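Local coordinates for protein beta-1,4-exocellulase (Thermobifida fusca, PDB 4AVO) that hydrolyses cellulose as a family 6 cellobiohydrolase, represented here by its catalytic domain with glucose units bound in the active-site tunnel, at residues D4-G9 with G345-V350; E34-W39 with Y349-P354; V79-L84 with I129-E134; S224-Y229 with L285-R290. The protein carries 1 engineered substitution. All coordinates share one frame; numbering follows the deposited sequence. Where two conformers were deposited one is given.

Contact 1. Residues D4-G9 with G345-V350. With CA (calcium ion), chain C.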
# COMPACT_ATOMS: atom_id res chain seq x y z
N ASP A 4 -18.81 -10.76 -5.17
CA ASP A 4 -17.65 -11.50 -4.69
C ASP A 4 -16.37 -10.67 -4.87
O ASP A 4 -15.57 -10.53 -3.95
CB ASP A 4 -17.53 -12.83 -5.45
CG ASP A 4 -16.59 -13.83 -4.79
OD1 ASP A 4 -16.02 -13.54 -3.71
OD2 ASP A 4 -16.41 -14.92 -5.35
N ASN A 5 -16.22 -10.10 -6.06
CA ASN A 5 -15.03 -9.33 -6.42
C ASN A 5 -15.50 -8.03 -7.07
O ASN A 5 -15.99 -8.05 -8.20
CB ASN A 5 -14.16 -10.15 -7.38
CG ASN A 5 -12.87 -9.44 -7.80
OD1 ASN A 5 -12.03 -10.03 -8.48
ND2 ASN A 5 -12.71 -8.19 -7.39
N PRO A 6 -15.35 -6.90 -6.36
CA PRO A 6 -15.85 -5.62 -6.91
C PRO A 6 -15.14 -5.13 -8.18
O PRO A 6 -15.67 -4.29 -8.89
CB PRO A 6 -15.66 -4.64 -5.75
CG PRO A 6 -14.57 -5.25 -4.90
CD PRO A 6 -14.76 -6.74 -5.02
N PHE A 7 -13.96 -5.66 -8.47
CA PHE A 7 -13.24 -5.29 -9.69
C PHE A 7 -13.77 -6.04 -10.90
O PHE A 7 -13.59 -5.61 -12.04
CB PHE A 7 -11.74 -5.51 -9.51
CG PHE A 7 -11.14 -4.63 -8.44
CD1 PHE A 7 -11.11 -5.05 -7.12
CD2 PHE A 7 -10.63 -3.38 -8.77
CE1 PHE A 7 -10.58 -4.23 -6.12
CE2 PHE A 7 -10.11 -2.55 -7.78
CZ PHE A 7 -10.07 -2.98 -6.46
N GLU A 8 -14.46 -7.15 -10.64
CA GLU A 8 -14.96 -8.04 -11.69
C GLU A 8 -16.13 -7.41 -12.45
O GLU A 8 -17.12 -6.98 -11.86
CB GLU A 8 -15.35 -9.38 -11.06
CG GLU A 8 -15.87 -10.44 -12.01
CD GLU A 8 -15.94 -11.81 -11.36
OE1 GLU A 8 -16.08 -11.89 -10.12
OE2 GLU A 8 -15.85 -12.81 -12.09
N GLY A 9 -15.98 -7.35 -13.78
CA GLY A 9 -17.02 -6.81 -14.66
C GLY A 9 -17.22 -5.30 -14.58
O GLY A 9 -18.24 -4.78 -15.05
N GLY A 345 -6.73 -16.58 -5.70
CA GLY A 345 -6.96 -15.87 -4.44
C GLY A 345 -6.79 -14.36 -4.51
O GLY A 345 -7.01 -13.65 -3.52
N VAL A 346 -6.41 -13.86 -5.69
CA VAL A 346 -6.14 -12.43 -5.88
C VAL A 346 -7.27 -11.76 -6.66
O VAL A 346 -7.49 -12.09 -7.84
CB VAL A 346 -4.77 -12.20 -6.58
CG1 VAL A 346 -4.52 -10.70 -6.83
CG2 VAL A 346 -3.65 -12.80 -5.74
N ASP A 347 -7.99 -10.86 -6.00
CA ASP A 347 -9.09 -10.13 -6.62
C ASP A 347 -8.61 -9.26 -7.78
O ASP A 347 -9.28 -9.17 -8.81
CB ASP A 347 -9.83 -9.25 -5.60
CG ASP A 347 -10.87 -10.01 -4.79
OD1 ASP A 347 -11.14 -11.20 -5.10
OD2 ASP A 347 -11.43 -9.42 -3.85
N ALA A 348 -7.46 -8.61 -7.60
CA ALA A 348 -6.92 -7.68 -8.60
C ALA A 348 -5.49 -7.25 -8.28
O ALA A 348 -5.09 -7.20 -7.12
CB ALA A 348 -7.80 -6.43 -8.71
N TYR A 349 -4.73 -6.96 -9.34
CA TYR A 349 -3.59 -6.06 -9.21
C TYR A 349 -4.16 -4.67 -9.36
O TYR A 349 -4.98 -4.42 -10.24
CB TYR A 349 -2.53 -6.32 -10.28
CG TYR A 349 -1.88 -7.69 -10.22
CD1 TYR A 349 -1.74 -8.37 -9.01
CD2 TYR A 349 -1.42 -8.30 -11.39
CE1 TYR A 349 -1.14 -9.63 -8.96
CE2 TYR A 349 -0.82 -9.55 -11.35
CZ TYR A 349 -0.69 -10.21 -10.14
OH TYR A 349 -0.11 -11.46 -10.10
N VAL A 350 -3.71 -3.75 -8.50
CA VAL A 350 -4.23 -2.40 -8.49
C VAL A 350 -3.09 -1.40 -8.35
O VAL A 350 -2.00 -1.75 -7.91
CB VAL A 350 -5.22 -2.17 -7.31
CG1 VAL A 350 -6.55 -2.86 -7.59
CG2 VAL A 350 -4.62 -2.65 -6.00
CA CA C . -14.64 -12.12 -2.37
O HOH W 1 -12.94 -12.76 -4.01
O HOH W 2 -13.02 -10.40 -2.13
O HOH W 3 -15.12 -10.92 -0.02
O HOH W 4 -16.86 -12.24 -1.29

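Contact 2. Residues E34-W39 with Y349-P354. With BGC (beta-D-glucopyranose), chain B; BGC (beta-D-glucopyranose), chain D.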
# COMPACT_ATOMS: atom_id res chain seq x y z
N GLU A 34 -4.87 5.29 -16.79
CA GLU A 34 -4.91 4.18 -15.84
C GLU A 34 -5.63 4.57 -14.56
O GLU A 34 -5.64 5.74 -14.17
CB GLU A 34 -3.50 3.69 -15.49
CG GLU A 34 -2.71 3.09 -16.66
CD GLU A 34 -3.44 1.95 -17.36
OE1 GLU A 34 -4.07 1.11 -16.69
OE2 GLU A 34 -3.37 1.89 -18.61
N SER A 35 -6.22 3.58 -13.90
CA SER A 35 -6.95 3.79 -12.66
C SER A 35 -6.02 3.81 -11.45
O SER A 35 -5.23 2.88 -11.25
CB SER A 35 -7.99 2.69 -12.48
OG SER A 35 -8.80 2.95 -11.35
N THR A 36 -6.14 4.87 -10.65
CA THR A 36 -5.40 5.01 -9.41
C THR A 36 -6.37 5.31 -8.27
O THR A 36 -7.43 5.90 -8.48
CB THR A 36 -4.33 6.13 -9.49
OG1 THR A 36 -4.95 7.36 -9.88
CG2 THR A 36 -3.25 5.76 -10.50
N ALA A 37 -5.99 4.89 -7.06
CA ALA A 37 -6.81 5.14 -5.87
C ALA A 37 -6.75 6.59 -5.43
O ALA A 37 -5.74 7.28 -5.63
CB ALA A 37 -6.37 4.22 -4.73
N VAL A 38 -7.84 7.05 -4.83
CA VAL A 38 -7.95 8.42 -4.33
C VAL A 38 -7.73 8.41 -2.82
O VAL A 38 -8.46 7.72 -2.09
CB VAL A 38 -9.33 9.02 -4.68
CG1 VAL A 38 -9.56 10.34 -3.96
CG2 VAL A 38 -9.46 9.19 -6.20
N TRP A 39 -6.74 9.15 -2.34
CA TRP A 39 -6.38 9.11 -0.93
C TRP A 39 -7.04 10.24 -0.16
O TRP A 39 -7.00 11.40 -0.57
CB TRP A 39 -4.87 9.20 -0.74
CG TRP A 39 -4.10 8.00 -1.22
CD1 TRP A 39 -4.04 7.50 -2.50
CD2 TRP A 39 -3.23 7.17 -0.43
NE1 TRP A 39 -3.22 6.40 -2.54
CE2 TRP A 39 -2.70 6.17 -1.29
CE3 TRP A 39 -2.86 7.16 0.92
CZ2 TRP A 39 -1.82 5.19 -0.85
CZ3 TRP A 39 -1.97 6.18 1.36
CH2 TRP A 39 -1.46 5.21 0.48
N TYR A 349 -4.73 -6.96 -9.34
CA TYR A 349 -3.59 -6.06 -9.21
C TYR A 349 -4.16 -4.67 -9.36
O TYR A 349 -4.98 -4.42 -10.24
CB TYR A 349 -2.53 -6.32 -10.28
CG TYR A 349 -1.88 -7.69 -10.22
CD1 TYR A 349 -1.74 -8.37 -9.01
CD2 TYR A 349 -1.42 -8.30 -11.39
CE1 TYR A 349 -1.14 -9.63 -8.96
CE2 TYR A 349 -0.82 -9.55 -11.35
CZ TYR A 349 -0.69 -10.21 -10.14
OH TYR A 349 -0.11 -11.46 -10.10
N VAL A 350 -3.71 -3.75 -8.50
CA VAL A 350 -4.23 -2.40 -8.49
C VAL A 350 -3.09 -1.40 -8.35
O VAL A 350 -2.00 -1.75 -7.91
CB VAL A 350 -5.22 -2.17 -7.31
CG1 VAL A 350 -6.55 -2.86 -7.59
CG2 VAL A 350 -4.62 -2.65 -6.00
N TRP A 351 -3.35 -0.16 -8.74
CA TRP A 351 -2.46 0.96 -8.49
C TRP A 351 -3.07 1.79 -7.37
O TRP A 351 -4.01 2.57 -7.60
CB TRP A 351 -2.30 1.80 -9.75
CG TRP A 351 -1.38 1.19 -10.77
CD1 TRP A 351 -0.90 -0.09 -10.79
CD2 TRP A 351 -0.87 1.83 -11.94
NE1 TRP A 351 -0.10 -0.28 -11.89
CE2 TRP A 351 -0.06 0.88 -12.62
CE3 TRP A 351 -1.00 3.11 -12.49
CZ2 TRP A 351 0.61 1.18 -13.81
CZ3 TRP A 351 -0.33 3.41 -13.67
CH2 TRP A 351 0.46 2.44 -14.32
N VAL A 352 -2.57 1.60 -6.16
CA VAL A 352 -3.12 2.29 -5.01
C VAL A 352 -2.30 3.53 -4.72
O VAL A 352 -2.83 4.64 -4.71
CB VAL A 352 -3.23 1.36 -3.79
CG1 VAL A 352 -3.69 2.14 -2.56
CG2 VAL A 352 -4.22 0.25 -4.12
N LYS A 353 -1.00 3.34 -4.49
CA LYS A 353 -0.09 4.48 -4.47
C LYS A 353 -0.04 5.04 -5.90
O LYS A 353 0.28 4.31 -6.83
CB LYS A 353 1.31 4.04 -4.02
CG LYS A 353 2.35 5.18 -4.04
CD LYS A 353 2.07 6.24 -2.97
CE LYS A 353 3.12 7.34 -3.02
NZ LYS A 353 2.95 8.34 -1.92
N PRO A 354 -0.39 6.33 -6.08
CA PRO A 354 -0.41 6.86 -7.44
C PRO A 354 1.01 7.16 -7.93
O PRO A 354 1.73 7.93 -7.28
CB PRO A 354 -1.22 8.15 -7.31
CG PRO A 354 -1.93 8.04 -5.97
CD PRO A 354 -0.95 7.29 -5.12
C2 BGC B . 1.06 10.51 1.82
C3 BGC B . -0.30 11.08 1.41
C4 BGC B . -0.61 10.79 -0.05
C5 BGC B . -0.38 9.30 -0.34
C6 BGC B . -0.56 8.95 -1.82
C1 BGC B . 1.21 9.03 1.44
O2 BGC B . 1.23 10.71 3.20
O3 BGC B . -0.35 12.47 1.65
O4 BGC B . -1.94 11.16 -0.32
O5 BGC B . 0.93 8.92 0.05
O6 BGC B . 0.49 9.53 -2.58
C2 BGC D . 4.53 5.31 2.07
C3 BGC D . 4.07 6.67 1.48
C4 BGC D . 2.65 7.08 1.86
C5 BGC D . 2.33 6.43 3.21
C6 BGC D . 1.50 5.17 3.01
C1 BGC D . 4.42 5.18 3.60
O2 BGC D . 5.90 5.25 1.75
O3 BGC D . 4.17 6.63 0.07
O4 BGC D . 2.51 8.52 1.84
O5 BGC D . 3.46 6.14 4.04
O6 BGC D . 2.34 4.10 2.66
O HOH W 5 -5.92 0.92 -9.44

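Contact 3. Residues V79-L84 with I129-E134. With BGC (beta-D-glucopyranose), chain D.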
# COMPACT_ATOMS: atom_id res chain seq x y z
N VAL A 79 -10.84 4.18 -2.74
CA VAL A 79 -10.67 5.31 -1.83
C VAL A 79 -9.83 4.84 -0.65
O VAL A 79 -10.17 3.85 -0.01
CB VAL A 79 -12.05 5.83 -1.33
CG1 VAL A 79 -11.88 7.00 -0.35
CG2 VAL A 79 -12.91 6.25 -2.52
N VAL A 80 -8.74 5.55 -0.37
CA VAL A 80 -7.84 5.16 0.71
C VAL A 80 -8.16 5.94 1.98
O VAL A 80 -8.13 7.17 2.00
CB VAL A 80 -6.35 5.34 0.34
CG1 VAL A 80 -5.45 4.69 1.40
CG2 VAL A 80 -6.07 4.74 -1.04
N ILE A 81 -8.48 5.19 3.03
CA ILE A 81 -8.77 5.75 4.34
C ILE A 81 -7.43 5.79 5.05
O ILE A 81 -6.85 4.74 5.34
CB ILE A 81 -9.80 4.87 5.10
CG1 ILE A 81 -11.06 4.65 4.25
CG2 ILE A 81 -10.12 5.44 6.49
CD1 ILE A 81 -11.78 5.94 3.79
N TYR A 82 -6.93 6.99 5.31
CA TYR A 82 -5.55 7.16 5.75
C TYR A 82 -5.38 8.39 6.64
O TYR A 82 -4.78 9.40 6.23
CB TYR A 82 -4.63 7.23 4.52
CG TYR A 82 -3.15 7.22 4.83
CD1 TYR A 82 -2.56 6.12 5.46
CD2 TYR A 82 -2.34 8.30 4.48
CE1 TYR A 82 -1.20 6.10 5.75
CE2 TYR A 82 -0.98 8.29 4.77
CZ TYR A 82 -0.42 7.19 5.40
OH TYR A 82 0.92 7.17 5.68
N ASN A 83 -5.90 8.32 7.86
CA ASN A 83 -5.78 9.43 8.79
C ASN A 83 -5.89 9.03 10.26
O ASN A 83 -6.43 9.79 11.07
CB ASN A 83 -6.80 10.52 8.45
CG ASN A 83 -6.40 11.90 8.97
OD1 ASN A 83 -5.22 12.20 9.11
ND2 ASN A 83 -7.39 12.75 9.24
N LEU A 84 -5.38 7.86 10.62
CA LEU A 84 -5.46 7.40 12.00
C LEU A 84 -4.76 8.36 12.96
O LEU A 84 -3.83 9.06 12.56
CB LEU A 84 -4.82 6.02 12.18
CG LEU A 84 -5.63 4.77 11.84
CD1 LEU A 84 -4.70 3.58 11.78
CD2 LEU A 84 -6.78 4.53 12.84
N ILE A 129 -17.52 1.13 -4.32
CA ILE A 129 -16.48 1.88 -3.65
C ILE A 129 -15.59 0.89 -2.90
O ILE A 129 -16.04 0.22 -1.98
CB ILE A 129 -17.06 2.92 -2.67
CG1 ILE A 129 -17.95 3.91 -3.42
CG2 ILE A 129 -15.94 3.66 -1.94
CD1 ILE A 129 -18.90 4.69 -2.52
N VAL A 130 -14.35 0.78 -3.33
CA VAL A 130 -13.40 -0.07 -2.63
C VAL A 130 -12.68 0.81 -1.62
O VAL A 130 -11.99 1.74 -2.00
CB VAL A 130 -12.41 -0.76 -3.60
CG1 VAL A 130 -11.21 -1.33 -2.85
CG2 VAL A 130 -13.11 -1.86 -4.38
N ALA A 131 -12.89 0.54 -0.34
CA ALA A 131 -12.26 1.32 0.72
C ALA A 131 -11.03 0.58 1.21
O ALA A 131 -11.14 -0.52 1.77
CB ALA A 131 -13.23 1.59 1.87
N ILE A 132 -9.87 1.17 0.98
CA ILE A 132 -8.59 0.62 1.42
C ILE A 132 -8.29 1.18 2.81
O ILE A 132 -8.09 2.38 2.96
CB ILE A 132 -7.45 0.96 0.43
CG1 ILE A 132 -7.79 0.48 -1.00
CG2 ILE A 132 -6.12 0.38 0.92
CD1 ILE A 132 -7.88 -1.03 -1.17
N ILE A 133 -8.25 0.30 3.81
CA ILE A 133 -8.21 0.75 5.20
C ILE A 133 -6.81 0.86 5.82
O ILE A 133 -6.16 -0.15 6.11
CB ILE A 133 -9.12 -0.12 6.12
CG1 ILE A 133 -10.48 -0.38 5.46
CG2 ILE A 133 -9.25 0.53 7.52
CD1 ILE A 133 -11.33 0.87 5.19
N GLU A 134 -6.37 2.11 5.99
CA GLU A 134 -5.24 2.49 6.86
C GLU A 134 -3.91 1.77 6.63
O GLU A 134 -3.51 0.87 7.40
CB GLU A 134 -5.67 2.49 8.33
CG GLU A 134 -6.78 3.50 8.64
CD GLU A 134 -6.34 4.96 8.57
OE1 GLU A 134 -5.11 5.24 8.53
OE2 GLU A 134 -7.23 5.85 8.58
C2 BGC D . 4.53 5.31 2.07
C3 BGC D . 4.07 6.67 1.48
C4 BGC D . 2.65 7.08 1.86
C5 BGC D . 2.33 6.43 3.21
C6 BGC D . 1.50 5.17 3.01
C1 BGC D . 4.42 5.18 3.60
O2 BGC D . 5.90 5.25 1.75
O3 BGC D . 4.17 6.63 0.07
O4 BGC D . 2.51 8.52 1.84
O5 BGC D . 3.46 6.14 4.04
O6 BGC D . 2.34 4.10 2.66

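Contact 4. Residues S224-Y229 with L285-R290. With BGC (beta-D-glucopyranose), chain E; BGC (beta-D-glucopyranose), chain D.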
# COMPACT_ATOMS: atom_id res chain seq x y z
N SER A 224 -1.81 -6.04 -0.12
CA SER A 224 -0.38 -6.02 0.19
C SER A 224 0.37 -5.08 -0.75
O SER A 224 -0.14 -4.72 -1.81
CB SER A 224 0.22 -7.43 0.09
OG SER A 224 0.60 -7.74 -1.24
N ASN A 225 1.57 -4.68 -0.32
CA ASN A 225 2.50 -3.91 -1.15
C ASN A 225 2.10 -2.44 -1.40
O ASN A 225 2.66 -1.78 -2.28
CB ASN A 225 2.77 -4.65 -2.48
CG ASN A 225 4.18 -4.43 -3.02
OD1 ASN A 225 4.38 -4.37 -4.24
ND2 ASN A 225 5.15 -4.34 -2.14
N THR A 226 1.14 -1.92 -0.63
CA THR A 226 0.68 -0.55 -0.85
C THR A 226 1.83 0.42 -0.63
O THR A 226 2.48 0.39 0.42
CB THR A 226 -0.51 -0.16 0.05
OG1 THR A 226 -1.58 -1.10 -0.12
CG2 THR A 226 -1.00 1.24 -0.30
N ALA A 227 2.09 1.23 -1.65
CA ALA A 227 3.19 2.20 -1.63
C ALA A 227 4.56 1.55 -1.42
O ALA A 227 5.51 2.21 -1.00
CB ALA A 227 2.93 3.31 -0.61
N ASN A 228 4.67 0.27 -1.74
CA ASN A 228 5.97 -0.41 -1.69
C ASN A 228 6.37 -0.97 -3.06
O ASN A 228 5.72 -0.68 -4.07
CB ASN A 228 6.01 -1.46 -0.56
CG ASN A 228 7.39 -1.62 0.04
OD1 ASN A 228 7.68 -1.09 1.11
ND2 ASN A 228 8.26 -2.33 -0.66
N TYR A 229 7.45 -1.74 -3.09
CA TYR A 229 8.14 -2.11 -4.32
C TYR A 229 8.42 -3.61 -4.43
O TYR A 229 9.14 -4.05 -5.34
CB TYR A 229 9.47 -1.35 -4.41
CG TYR A 229 9.35 0.15 -4.29
CD1 TYR A 229 9.27 0.78 -3.04
CD2 TYR A 229 9.31 0.95 -5.43
CE1 TYR A 229 9.15 2.17 -2.94
CE2 TYR A 229 9.19 2.33 -5.35
CZ TYR A 229 9.11 2.94 -4.11
OH TYR A 229 9.00 4.30 -4.04
N LEU A 285 -5.57 -8.13 -2.70
CA LEU A 285 -5.07 -7.17 -3.68
C LEU A 285 -3.57 -6.98 -3.53
O LEU A 285 -3.03 -7.07 -2.42
CB LEU A 285 -5.76 -5.81 -3.51
CG LEU A 285 -7.28 -5.75 -3.50
CD1 LEU A 285 -7.72 -4.33 -3.21
CD2 LEU A 285 -7.84 -6.24 -4.84
N ILE A 286 -2.91 -6.75 -4.65
CA ILE A 286 -1.51 -6.37 -4.64
C ILE A 286 -1.37 -5.04 -5.36
O ILE A 286 -1.83 -4.88 -6.49
CB ILE A 286 -0.59 -7.43 -5.28
CG1 ILE A 286 -0.71 -8.77 -4.53
CG2 ILE A 286 0.87 -6.95 -5.29
CD1 ILE A 286 0.11 -9.91 -5.16
N ASP A 287 -0.75 -4.07 -4.68
CA ASP A 287 -0.44 -2.79 -5.29
C ASP A 287 0.77 -2.97 -6.21
O ASP A 287 1.89 -3.21 -5.74
CB ASP A 287 -0.15 -1.74 -4.21
CG ASP A 287 -0.00 -0.32 -4.76
OD1 ASP A 287 -0.06 -0.11 -5.99
OD2 ASP A 287 0.17 0.61 -3.95
N THR A 288 0.54 -2.88 -7.52
CA THR A 288 1.58 -3.09 -8.52
C THR A 288 1.99 -1.76 -9.18
O THR A 288 2.58 -1.74 -10.26
CB THR A 288 1.13 -4.10 -9.60
OG1 THR A 288 -0.11 -3.65 -10.18
CG2 THR A 288 0.93 -5.47 -8.99
N SER A 289 1.70 -0.66 -8.50
CA SER A 289 1.98 0.66 -9.04
C SER A 289 3.45 0.87 -9.36
O SER A 289 3.77 1.55 -10.32
CB SER A 289 1.51 1.75 -8.09
OG SER A 289 2.04 1.54 -6.79
N ARG A 290 4.33 0.30 -8.53
CA ARG A 290 5.76 0.62 -8.65
C ARG A 290 6.68 -0.59 -8.48
O ARG A 290 7.83 -0.44 -8.07
CB ARG A 290 6.13 1.73 -7.65
CG ARG A 290 5.31 3.00 -7.83
CD ARG A 290 5.74 4.10 -6.89
NE ARG A 290 5.64 3.71 -5.48
CZ ARG A 290 5.84 4.54 -4.46
NH1 ARG A 290 6.13 5.81 -4.69
NH2 ARG A 290 5.74 4.10 -3.22
C2 BGC E . 7.16 2.74 6.60
C3 BGC E . 5.92 3.50 6.09
C4 BGC E . 5.60 3.21 4.62
C5 BGC E . 5.64 1.68 4.42
C6 BGC E . 5.54 1.26 2.96
C1 BGC E . 7.10 1.25 6.27
O2 BGC E . 7.34 2.89 8.01
O3 BGC E . 6.13 4.89 6.24
O4 BGC E . 4.34 3.81 4.19
O5 BGC E . 6.86 1.11 4.89
O6 BGC E . 5.49 -0.15 2.91
C2 BGC D . 4.53 5.31 2.07
C3 BGC D . 4.07 6.67 1.48
C4 BGC D . 2.65 7.08 1.86
C5 BGC D . 2.33 6.43 3.21
C6 BGC D . 1.50 5.17 3.01
C1 BGC D . 4.42 5.18 3.60
O2 BGC D . 5.90 5.25 1.75
O3 BGC D . 4.17 6.63 0.07
O4 BGC D . 2.51 8.52 1.84
O5 BGC D . 3.46 6.14 4.04
O6 BGC D . 2.34 4.10 2.66
O HOH W 6 3.99 1.51 -4.70
O HOH W 7 4.16 -1.50 -6.17

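Contact 1. Residues D4-G9 with G345-V350
F7 reaches strand 346-350 along its ring, meeting A348 first and V350 last. Its CB lies 4.1 Å from A348 CB, and the next atom, CG, makes the closest touch on that methyl at 3.8 Å. CD1 and CD2 are both near the same carbon. A348 CB is 4.0 Å from the ring centroid and 21° off the ring normal, which satisfies a CH-pi contact over one face, displaced toward the rim. Farther out, CE2 comes within 3.6 Å of V350 CG1, and CZ is close to the same methyl; the two side chains cross at about a right angle. A first torsion of -64° puts the ring opposite the carbonyl carbon of F7, the rotation from which it meets both residues.

Polar matter dominates at the other end. The amide of N5 stacks on the carboxylate of D347, their planes 20° apart and the groups antiparallel. D347 belongs to the second shell of a calcium ion: water 1 donates to its OD1 (2.6 Å) and water 2 to its OD2, and both waters bind the metal. D4 supplies O and OD1 directly, the latter at 2.4 Å, while D281 O adds a further ligand. Y183 OH also bonds D347 OD2. Among its neighbours, the F7 side chain also touches L285 of strand 283-287, T76 and Q78 of strand 75-81, and V340 of strand 339-343.

Contact 2. Residues E34-W39 with Y349-P354
W39 meets V352 edge-on, the two side chains crossing at about a right angle. The indole NE1 donates to V352 O at 2.8 Å and nearly straight (171°). That oxygen lies only 6° from the ring plane, whereas the N-H arrives from above the carbonyl plane, 46° out of it. Held by this edge, the ring offers one face to sugar: C6 of the chain B glucose sits over its centre, 3.5 Å from CD2. Y82 packs against the ring edge-to-face, and P354 CD lies near NE1, obliquely to the ring. These segments meet at the seam of the distorted seven-stranded parallel barrel of family 6, where strands 38-40 and 346-350 approach without pairing as regular neighbours; A37 N to W351 O, 3.1 Å, is the one direct backbone hydrogen bond here. Water 5 lies between S35 O and W351 N, accepting from the latter. Beyond it the W351 indole is turned so that T36 CG2 touches its edge, 4.0 Å from CE3, while E34 CB slants in on CZ3 at 3.7 Å. K353 extends to the sugars: NZ hydrogen-bonds O6 and O5 of the chain B glucose and O3 of the chain D glucose, with S358 O as a protein partner.

Contact 3. Residues V79-L84 with I129-E134
V79 continues the parallel pairing of strand 75-81 with strand 127-133, giving its N-H to V130 O at 2.8 Å, and its carbonyl takes the N-H of I132 in return. The strands belong to a beta-alpha-beta crossover of the barrel, with helix 103-119 in the connection; their short axes approach to 4.6 Å and diverge by 29°. V79 CG2 also lies beside I129 CG2, both side chains pointing the same way. V80 turns to the sheet face it shares with I132, toward the barrel interior, where it packs on W39. I81 returns to the other face: its N bonds I132 O, and its CG1 rests 3.9 Å from I133 CD1, under cover of helices 103-119 and 162-175.

The ladder closes where I81 O accepts from E134 N. Past it, Y82 carries its ring to the chain D glucose, with CZ near the sugar's C5 and C6. N83 N then donates to E134 OE2, 2.9 Å and 176°, on the syn lone pair. Y106 OH bonds the same oxygen, so OE2 of this buried carboxylate is gripped by two partners. The E134 chain, bent at chi2 (-70°), brings the group back across the end of the first strand. L84 adds a weak bond from its N to OE1, and its CG presses on E134 CD at 3.4 Å.

Contact 4. Residues S224-Y229 with L285-R290
Backbone hydrogen bonds join S224 to strand 283-287 in parallel register: S224 N gives to L285 O at 2.8 Å, and D287 N gives to S224 O at 3.0 Å. The first chain then leaves the sheet in a type II turn, N225 to N228, closed by N228 N on N225 O.

Carboxylate bonds fasten that turn. D287, its CG anti to the backbone N (chi1 -172°), sets OD2 before A227 N, 3.1 Å, which meets it on the anti side, 33° out of the carboxylate plane. OD1 takes S289 N in an Asx turn and S289 OG at 2.8 Å, both from one face, and V352 N from outside the two segments. K353 N likewise bonds OD2.

Y229 lays its hydroxyl over the guanidinium of R290. The tyrosine oxygen lies 3.1 Å above the guanidinium plane, over its centre, and the ring and guanidinium planes differ by 18°; OH to R290 CZ is 3.2 Å. At the edge of the same group, NH2 makes a weak bond to A227 O.

Waters bridge the two loops: water 6 donates to N228 O and S289 OG and accepts from R290 NE, and water 7 lies between N228 O, D287 O and R290 N.

With so many donors converging on it, buried D287 is probably ionised and orders the loops that bear A227 and K353 beside the sugar. Y229 OH bonds D359 OD2 and R290 NH2 forms a salt bridge to OD1, so the Y229-R290 pair probably positions that predicted catalytic acceptor.

How the contacts relate
Residues at all four contacts are mostly buried; D4 at the calcium is exposed and E34 in contact 2 partly so. Contacts 1 and 2 share strand 346-350, the first reaching its N-terminal end, near the calcium ion, and the second the sugar-facing end. Contact 4 lies on the neighbouring strand 283-287, tied to V350 through probable hydrogen bonds from T288 N and to I286 O. Contact 3 is ordinary parallel pairing within the barrel; it meets contact 2 through V38 O and V80 N, and contact 1 through V130 on P6 and F7. Chemistry follows position: apolar packing and metal-bound water in contact 1, mainly backbone bonds in contact 3, indole and lysine on sugar in contact 2, a buried carboxylate and guanidinium beside it in contact 4.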